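Local coordinates for protein peroxiredoxin (Mycobacterium tuberculosis, PDB 5EPF) that reduces hydrogen peroxide and organic hydroperoxides to water and alcohols as a thiol-specific peroxidase, protecting the cell against oxidative stress, at residues A[15-20]-A[29-34]; A[55-60]-A[91-96]. One frame throughout, in Å; residues are numbered along the deposited sequence. Where two conformers were deposited one is given.

Interaction 1 of 2, residues A[15-20]-A[29-34]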
loop_
_atom_site.group_PDB
_atom_site.type_symbol
_atom_site.label_atom_id
_atom_site.label_comp_id
_atom_site.label_asym_id
_atom_site.label_seq_id
_atom_site.Cartn_x
_atom_site.Cartn_y
_atom_site.Cartn_z
ATOM N N VAL A 15 6.677 -9.113 -8.433
ATOM C CA VAL A 15 7.060 -7.726 -8.172
ATOM C C VAL A 15 8.559 -7.646 -7.943
ATOM O O VAL A 15 9.112 -8.435 -7.183
ATOM C CB VAL A 15 6.313 -7.225 -6.917
ATOM C CG1 VAL A 15 6.769 -5.823 -6.521
ATOM C CG2 VAL A 15 4.801 -7.331 -7.123
ATOM N N ALA A 16 9.218 -6.663 -8.548
ATOM C CA ALA A 16 10.612 -6.401 -8.215
ATOM C C ALA A 16 10.728 -5.798 -6.812
ATOM O O ALA A 16 9.857 -5.052 -6.360
ATOM C CB ALA A 16 11.212 -5.441 -9.239
ATOM N N ASP A 17 11.790 -6.160 -6.097
ATOM C CA ASP A 17 12.055 -5.567 -4.792
ATOM C C ASP A 17 12.301 -4.072 -4.962
ATOM O O ASP A 17 12.719 -3.611 -6.022
ATOM C CB ASP A 17 13.271 -6.274 -4.175
ATOM C CG ASP A 17 13.362 -6.107 -2.673
ATOM O OD1 ASP A 17 12.412 -5.595 -2.039
ATOM O OD2 ASP A 17 14.407 -6.507 -2.107
ATOM N N PHE A 18 12.016 -3.309 -3.911
ATOM C CA PHE A 18 12.231 -1.864 -3.934
ATOM C C PHE A 18 12.475 -1.382 -2.515
ATOM O O PHE A 18 12.158 -2.073 -1.543
ATOM C CB PHE A 18 11.048 -1.086 -4.562
ATOM C CG PHE A 18 9.754 -1.173 -3.766
ATOM C CD1 PHE A 18 9.530 -0.326 -2.688
ATOM C CD2 PHE A 18 8.765 -2.086 -4.099
ATOM C CE1 PHE A 18 8.339 -0.401 -1.959
ATOM C CE2 PHE A 18 7.577 -2.146 -3.382
ATOM C CZ PHE A 18 7.364 -1.312 -2.311
ATOM N N GLU A 19 12.973 -0.138 -2.415
ATOM C CA GLU A 19 13.225 0.540 -1.145
ATOM C C GLU A 19 12.681 1.955 -1.206
ATOM O O GLU A 19 12.870 2.662 -2.199
ATOM C CB GLU A 19 14.729 0.631 -0.827
ATOM C CG GLU A 19 15.376 -0.693 -0.472
ATOM C CD GLU A 19 16.827 -0.524 -0.050
ATOM O OE1 GLU A 19 17.354 0.617 -0.093
ATOM O OE2 GLU A 19 17.442 -1.535 0.335
ATOM N N LEU A 20 12.015 2.368 -0.129
ATOM C CA LEU A 20 11.513 3.732 0.027
ATOM C C LEU A 20 11.515 4.078 1.506
ATOM O O LEU A 20 11.384 3.181 2.344
ATOM C CB LEU A 20 10.064 3.865 -0.469
ATOM C CG LEU A 20 9.842 3.816 -1.978
ATOM C CD1 LEU A 20 8.356 3.866 -2.252
ATOM C CD2 LEU A 20 10.570 4.933 -2.712
ATOM N N ARG A 29 12.411 -1.891 2.859
ATOM C CA ARG A 29 12.618 -2.700 1.665
ATOM C C ARG A 29 11.507 -3.735 1.574
ATOM O O ARG A 29 11.207 -4.412 2.566
ATOM C CB ARG A 29 13.981 -3.390 1.742
ATOM C CG ARG A 29 14.382 -4.155 0.489
ATOM C CD ARG A 29 15.791 -4.775 0.609
ATOM N NE ARG A 29 16.740 -3.824 1.192
ATOM C CZ ARG A 29 17.569 -4.078 2.205
ATOM N NH1 ARG A 29 17.633 -5.289 2.754
ATOM N NH2 ARG A 29 18.363 -3.118 2.650
ATOM N N LEU A 30 10.900 -3.870 0.386
ATOM C CA LEU A 30 9.788 -4.812 0.234
ATOM C C LEU A 30 10.148 -6.208 0.730
ATOM O O LEU A 30 9.372 -6.830 1.460
ATOM C CB LEU A 30 9.305 -4.848 -1.217
ATOM C CG LEU A 30 8.151 -5.835 -1.455
ATOM C CD1 LEU A 30 6.876 -5.440 -0.705
ATOM C CD2 LEU A 30 7.873 -6.014 -2.935
ATOM N N SER A 31 11.319 -6.716 0.344
ATOM C CA SER A 31 11.696 -8.076 0.740
ATOM C C SER A 31 11.828 -8.224 2.261
ATOM O O SER A 31 11.562 -9.305 2.806
ATOM C CB SER A 31 12.984 -8.473 0.026
ATOM O OG SER A 31 14.021 -7.558 0.341
ATOM N N VAL A 32 12.208 -7.159 2.964
ATOM C CA VAL A 32 12.252 -7.211 4.421
ATOM C C VAL A 32 10.854 -7.035 5.006
ATOM O O VAL A 32 10.498 -7.694 5.996
ATOM C CB VAL A 32 13.263 -6.197 4.993
ATOM C CG1 VAL A 32 13.267 -6.257 6.507
ATOM C CG2 VAL A 32 14.654 -6.442 4.418
ATOM N N LEU A 33 10.025 -6.164 4.401
ATOM C CA LEU A 33 8.635 -6.051 4.842
ATOM C C LEU A 33 7.890 -7.379 4.711
ATOM O O LEU A 33 6.964 -7.646 5.479
ATOM C CB LEU A 33 7.932 -4.951 4.041
ATOM C CG LEU A 33 8.426 -3.523 4.282
ATOM C CD1 LEU A 33 7.964 -2.591 3.181
ATOM C CD2 LEU A 33 7.995 -3.023 5.654
ATOM N N LEU A 34 8.272 -8.212 3.746
ATOM C CA LEU A 34 7.677 -9.519 3.509
ATOM C C LEU A 34 8.200 -10.600 4.449
ATOM O O LEU A 34 7.785 -11.752 4.312
ATOM C CB LEU A 34 7.958 -9.933 2.064
ATOM C CG LEU A 34 7.102 -9.184 1.025
ATOM C CD1 LEU A 34 7.676 -9.446 -0.367
ATOM C CD2 LEU A 34 5.632 -9.602 1.079
#
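Asp17 and Ser31 join the two segments by a pair of hydrogen bonds that split the carboxylate between two donors. Ser31 N gives to Asp17 OD1 at 2.9 Å from above the carboxylate plane, while Ser31 OG gives to Asp17 OD2 at 2.7 Å on its syn side but tilted from that plane. Aspartate suits this place because its short chain, with CG anti to the backbone N (chi1 -160°), presents both oxygens to the first turn of helix 30-33, where a backbone N-H still needs an acceptor. Leu30 N donates to Phe18 O at 2.9 Å. Charge pairing lies further out: Arg29 and Glu19 run side by side in a salt bridge of NE and NH2 with OE2, its detail doubtful because Glu19 has two conformers and NE lies very close. The apolar part faces inward. Leu30 CB sits over one face of the Phe18 ring, a CH-pi contact 4.1 Å from the centroid, and Leu30 CD2 reaches Val15 CG1 at 3.8 Å; Phe18 goes on to Leu41 and Leu98 of the central sheet. Glu19 and Arg29 form an antiparallel non-hydrogen-bonded pair, part of the N-terminal beta-hairpin that precedes the thioredoxin-fold core in peroxiredoxins.

Interaction 2 of 2, residues A[55-60]-A[91-96]; sequences EACHFR and RRFDYP. With SO4 (sulfate ion), chain B.
Arg60 sends CG anti to its N (chi1 177°) and bends at chi3 (64°), carrying its guanidinium across the end of Cys57, whose SG lies over one face, to the carbonyl of Arg91, while Tyr95, its CG wedged between N and carbonyl carbon (chi1 56°), directs its hydroxyl at the same helix. Arg60 NH1 donates to Arg91 O at 2.9 Å, with the oxygen in the guanidinium plane. Tyr95 OH donates to Ala56 O at 2.8 Å from above the carbonyl plane, on the face opposite Arg60 N, so this helical oxygen is gripped twice. The small Ala56 lets the aromatic residues come close: its CB lies 3.4 Å from Phe93 CZ. Tyr95 OH also stands over the centre of one face of Phe93, Arg91 CB over the rim of the opposite face, and Cys57 SG approaches the ring edge. A Schellman motif at Arg92 ends helix 81-91 and lets Arg91 and Arg92 meet Arg60 around a sulfate. Sulfate O1 accepts from Arg60 NH1, Arg91 NH1 and Arg92 NH1, each at 3.0 Å. Three guanidiniums on one anion, probably from the crystallisation liquor, suggest a positively charged patch beside Cys57, which probably forms a redox-active disulfide, absent here, with Cys52, the likely peroxidatic cysteine.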
loop_
_atom_site.group_PDB
_atom_site.type_symbol
_atom_site.label_atom_id
_atom_site.label_comp_id
_atom_site.label_asym_id
_atom_site.label_seq_id
_atom_site.Cartn_x
_atom_site.Cartn_y
_atom_site.Cartn_z
ATOM N N GLU A 55 -10.082 4.984 3.497
ATOM C CA GLU A 55 -9.417 3.741 3.113
ATOM C C GLU A 55 -8.363 3.336 4.139
ATOM O O GLU A 55 -8.327 2.180 4.588
ATOM C CB GLU A 55 -8.779 3.912 1.731
ATOM C CG GLU A 55 -8.081 2.645 1.288
ATOM C CD GLU A 55 -7.271 2.759 0.022
ATOM O OE1 GLU A 55 -7.171 3.842 -0.582
ATOM O OE2 GLU A 55 -6.690 1.715 -0.374
ATOM N N ALA A 56 -7.505 4.286 4.528
ATOM C CA ALA A 56 -6.388 3.977 5.410
ATOM C C ALA A 56 -6.856 3.728 6.839
ATOM O O ALA A 56 -6.268 2.901 7.544
ATOM C CB ALA A 56 -5.366 5.113 5.344
ATOM N N CYS A 57 -7.905 4.423 7.288
ATOM C CA CYS A 57 -8.449 4.137 8.611
ATOM C C CYS A 57 -9.129 2.773 8.660
ATOM O O CYS A 57 -9.153 2.136 9.721
ATOM C CB CYS A 57 -9.412 5.241 9.046
ATOM S SG CYS A 57 -8.571 6.773 9.524
ATOM N N HIS A 58 -9.699 2.313 7.541
ATOM C CA HIS A 58 -10.251 0.963 7.515
ATOM C C HIS A 58 -9.140 -0.075 7.637
ATOM O O HIS A 58 -9.272 -1.036 8.406
ATOM C CB HIS A 58 -11.102 0.773 6.257
ATOM C CG HIS A 58 -11.948 -0.462 6.276
ATOM N ND1 HIS A 58 -12.793 -0.775 7.316
ATOM C CD2 HIS A 58 -12.080 -1.463 5.373
ATOM C CE1 HIS A 58 -13.418 -1.910 7.049
ATOM N NE2 HIS A 58 -13.000 -2.350 5.878
ATOM N N PHE A 59 -8.010 0.136 6.943
ATOM C CA PHE A 59 -6.836 -0.707 7.171
ATOM C C PHE A 59 -6.396 -0.668 8.629
ATOM O O PHE A 59 -6.091 -1.715 9.218
ATOM C CB PHE A 59 -5.677 -0.282 6.274
ATOM C CG PHE A 59 -5.707 -0.901 4.897
ATOM C CD1 PHE A 59 -5.396 -2.243 4.716
ATOM C CD2 PHE A 59 -6.040 -0.146 3.775
ATOM C CE1 PHE A 59 -5.418 -2.814 3.447
ATOM C CE2 PHE A 59 -6.069 -0.711 2.505
ATOM C CZ PHE A 59 -5.755 -2.065 2.348
ATOM N N ARG A 60 -6.359 0.529 9.228
ATOM C CA ARG A 60 -5.980 0.660 10.631
ATOM C C ARG A 60 -6.885 -0.181 11.518
ATOM O O ARG A 60 -6.414 -0.923 12.393
ATOM C CB ARG A 60 -6.101 2.127 11.048
ATOM C CG ARG A 60 -5.804 2.381 12.539
ATOM C CD ARG A 60 -6.313 3.758 12.954
ATOM N NE ARG A 60 -7.763 3.832 12.827
ATOM C CZ ARG A 60 -8.476 4.956 12.849
ATOM N NH1 ARG A 60 -7.877 6.137 12.985
ATOM N NH2 ARG A 60 -9.794 4.898 12.719
ATOM N N ARG A 91 -3.971 10.029 12.578
ATOM C CA ARG A 91 -4.884 8.896 12.483
ATOM C C ARG A 91 -4.394 7.690 13.275
ATOM O O ARG A 91 -5.043 6.640 13.266
ATOM C CB ARG A 91 -5.114 8.519 11.018
ATOM C CG ARG A 91 -5.724 9.643 10.198
ATOM C CD ARG A 91 -7.078 10.058 10.746
ATOM N NE ARG A 91 -7.593 11.235 10.044
ATOM C CZ ARG A 91 -8.787 11.756 10.267
ATOM N NH1 ARG A 91 -9.596 11.191 11.145
ATOM N NH2 ARG A 91 -9.177 12.841 9.603
ATOM N N ARG A 92 -3.251 7.814 13.952
ATOM C CA ARG A 92 -2.725 6.744 14.804
ATOM C C ARG A 92 -2.560 5.431 14.029
ATOM O O ARG A 92 -2.957 4.351 14.481
ATOM C CB ARG A 92 -3.588 6.576 16.063
ATOM C CG ARG A 92 -3.660 7.841 16.957
ATOM C CD ARG A 92 -4.878 8.742 16.658
ATOM N NE ARG A 92 -6.143 8.022 16.818
ATOM C CZ ARG A 92 -7.250 8.258 16.112
ATOM N NH1 ARG A 92 -7.284 9.224 15.191
ATOM N NH2 ARG A 92 -8.331 7.527 16.333
ATOM N N PHE A 93 -1.961 5.523 12.842
ATOM C CA PHE A 93 -1.714 4.324 12.046
ATOM C C PHE A 93 -0.634 3.465 12.680
ATOM O O PHE A 93 0.431 3.957 13.061
ATOM C CB PHE A 93 -1.296 4.675 10.621
ATOM C CG PHE A 93 -2.385 5.297 9.800
ATOM C CD1 PHE A 93 -2.064 6.129 8.739
ATOM C CD2 PHE A 93 -3.729 5.069 10.092
ATOM C CE1 PHE A 93 -3.056 6.714 7.977
ATOM C CE2 PHE A 93 -4.717 5.651 9.325
ATOM C CZ PHE A 93 -4.382 6.477 8.277
ATOM N N ASP A 94 -0.907 2.169 12.766
ATOM C CA ASP A 94 0.026 1.199 13.331
ATOM C C ASP A 94 0.763 0.436 12.237
ATOM O O ASP A 94 0.953 -0.774 12.359
ATOM C CB ASP A 94 -0.724 0.234 14.252
ATOM C CG ASP A 94 -1.785 -0.579 13.514
ATOM O OD1 ASP A 94 -2.506 -0.022 12.649
ATOM O OD2 ASP A 94 -1.883 -1.792 13.803
ATOM N N TYR A 95 1.162 1.106 11.160
ATOM C CA TYR A 95 1.793 0.448 10.024
ATOM C C TYR A 95 2.572 1.495 9.229
ATOM O O TYR A 95 2.359 2.704 9.396
ATOM C CB TYR A 95 0.751 -0.286 9.153
ATOM C CG TYR A 95 -0.388 0.580 8.639
ATOM C CD1 TYR A 95 -0.256 1.305 7.455
ATOM C CD2 TYR A 95 -1.617 0.653 9.322
ATOM C CE1 TYR A 95 -1.268 2.089 6.975
ATOM C CE2 TYR A 95 -2.654 1.452 8.833
ATOM C CZ TYR A 95 -2.475 2.170 7.661
ATOM O OH TYR A 95 -3.476 2.953 7.126
ATOM N N PRO A 96 3.451 1.066 8.326
ATOM C CA PRO A 96 4.252 2.020 7.550
ATOM C C PRO A 96 3.469 2.708 6.437
ATOM O O PRO A 96 2.630 2.098 5.761
ATOM C CB PRO A 96 5.363 1.136 6.956
ATOM C CG PRO A 96 5.339 -0.147 7.758
ATOM C CD PRO A 96 3.884 -0.327 8.086
HETATM S S SO4 B . -10.601 8.693 13.568
HETATM O O1 SO4 B . -9.269 8.810 12.995
HETATM O O2 SO4 B . -11.537 9.614 12.887
HETATM O O3 SO4 B . -11.108 7.324 13.435
HETATM O O4 SO4 B . -10.560 9.068 14.985
#

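Both contacts are partly buried, and in each an apolar inner side gives way to charged groups further out, yet they join different parts of the fold. Interaction 1 ties the N-terminal hairpin to the short helix 30-33, away from the active site; interaction 2 sets helix 50-61, which carries Cys52, against the loop leading into strand 97-99. Their centres are about 20 Å apart, and they do not touch. The central sheet relates them indirectly: both lean on strand 39-43, Phe18 through Leu41 and Phe59 by stacking on Phe42. In interaction 1 acidic side chains meet a serine, a helix N-H and one arginine, whereas the arginines of interaction 2 share an external anion.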